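Local atomic coordinates of molybdopterin converting factor, subunit 1 (PDB entry 1VJK), a protein that probably serves as the small, ubiquitin-like sulfur-carrier subunit of molybdopterin synthase in molybdenum cofactor biosynthesis. Residues E35-R38 / V39-I43. Sequence-based numbering, arbitrary orientation.
Sequences EGAR and VRDLI
The carboxylate of Asp41 meets the backbone N-H of Arg38 at the anti side of OD2, with the nitrogen 26° out of the carboxylate plane, while Ala37 CA packs against the same oxygen at 3.5 Å. The guanidinium of Arg38 is inclined 42° to this carboxylate and forms no salt bridge with it, NE staying 5.3 Å from Asp41 OD2; the extended chain instead carries NH1 to Asp80, which also pairs with NE of Arg40. Arg38 is the N-cap of helix 39-49, which lies against the mixed sheet of the ubiquitin-like MoaD fold, and Asp41, its third residue, supplies one half of a capping box, from N3 side chain to N-cap N-H. The bond from Arg38 N to Asp41 OD2 is short, 2.8 Å, and fairly straight. CG of Asp41 lies beside its own backbone N (chi1 -53°), which turns the carboxylate back toward the N-cap. A leucine in its place would probably leave Arg38 N without this acceptor and the loop less firmly tied to the helix start. On the sheet side, Leu42 packs on Val12, Val14, Ile31 and Leu33. Arg38 O opens the helical bonding, taking a weak bond from Asp41 N; the one from Leu42 N to Arg38 O is straighter, 3.1 Å long.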
# COMPACT_ATOMS: atom_id res chain seq x y z
N GLU A 35 2.15 -15.80 -4.34
CA GLU A 35 2.11 -15.76 -5.78
C GLU A 35 0.76 -15.23 -6.27
O GLU A 35 -0.29 -15.63 -5.77
CB GLU A 35 2.36 -17.18 -6.32
CG GLU A 35 2.32 -17.30 -7.83
CD GLU A 35 2.40 -18.74 -8.32
OE1 GLU A 35 3.06 -19.57 -7.65
OE2 GLU A 35 1.82 -19.02 -9.38
N GLY A 36 0.81 -14.33 -7.25
CA GLY A 36 -0.40 -13.78 -7.86
C GLY A 36 -0.97 -12.58 -7.13
O GLY A 36 -2.02 -12.05 -7.52
N ALA A 37 -0.30 -12.15 -6.07
CA ALA A 37 -0.83 -11.04 -5.29
C ALA A 37 -1.04 -9.81 -6.12
O ALA A 37 -0.23 -9.46 -7.00
CB ALA A 37 0.13 -10.71 -4.12
N ARG A 38 -2.14 -9.13 -5.80
CA ARG A 38 -2.53 -7.89 -6.44
C ARG A 38 -2.45 -6.73 -5.45
O ARG A 38 -2.39 -6.92 -4.22
CB ARG A 38 -3.96 -8.00 -6.94
CG ARG A 38 -4.14 -9.02 -8.02
CD ARG A 38 -5.59 -9.16 -8.43
NE ARG A 38 -5.75 -10.30 -9.32
CZ ARG A 38 -6.88 -10.57 -9.96
NH1 ARG A 38 -7.93 -9.78 -9.76
NH2 ARG A 38 -6.95 -11.63 -10.75
N VAL A 39 -2.51 -5.50 -5.95
CA VAL A 39 -2.55 -4.33 -5.08
C VAL A 39 -3.62 -4.46 -3.98
O VAL A 39 -3.35 -4.17 -2.79
CB VAL A 39 -2.72 -3.04 -5.91
CG1 VAL A 39 -3.14 -1.83 -5.06
CG2 VAL A 39 -1.44 -2.74 -6.69
N ARG A 40 -4.82 -4.92 -4.33
CA ARG A 40 -5.86 -5.05 -3.31
C ARG A 40 -5.45 -6.02 -2.17
O ARG A 40 -5.84 -5.82 -1.01
CB ARG A 40 -7.21 -5.45 -3.94
CG ARG A 40 -7.24 -6.84 -4.55
CD ARG A 40 -8.65 -7.25 -4.97
NE ARG A 40 -9.21 -6.42 -6.07
CZ ARG A 40 -10.12 -5.47 -5.92
NH1 ARG A 40 -10.60 -5.13 -4.71
NH2 ARG A 40 -10.58 -4.85 -7.01
N ASP A 41 -4.68 -7.06 -2.51
CA ASP A 41 -4.23 -8.03 -1.48
C ASP A 41 -3.23 -7.38 -0.58
O ASP A 41 -3.24 -7.63 0.64
CB ASP A 41 -3.64 -9.28 -2.11
CG ASP A 41 -4.57 -9.93 -3.14
OD1 ASP A 41 -5.77 -10.11 -2.87
OD2 ASP A 41 -4.12 -10.29 -4.24
N LEU A 42 -2.37 -6.55 -1.14
CA LEU A 42 -1.41 -5.81 -0.32
C LEU A 42 -2.11 -4.85 0.65
O LEU A 42 -1.75 -4.79 1.83
CB LEU A 42 -0.44 -5.05 -1.21
CG LEU A 42 0.52 -4.10 -0.49
CD1 LEU A 42 1.43 -4.87 0.54
CD2 LEU A 42 1.34 -3.31 -1.51
N ILE A 43 -3.14 -4.15 0.17
CA ILE A 43 -3.90 -3.25 1.03
C ILE A 43 -4.51 -4.04 2.19
O ILE A 43 -4.45 -3.60 3.36
CB ILE A 43 -4.96 -2.51 0.22
CG1 ILE A 43 -4.28 -1.51 -0.69
CG2 ILE A 43 -5.98 -1.80 1.16
CD1 ILE A 43 -5.21 -0.83 -1.75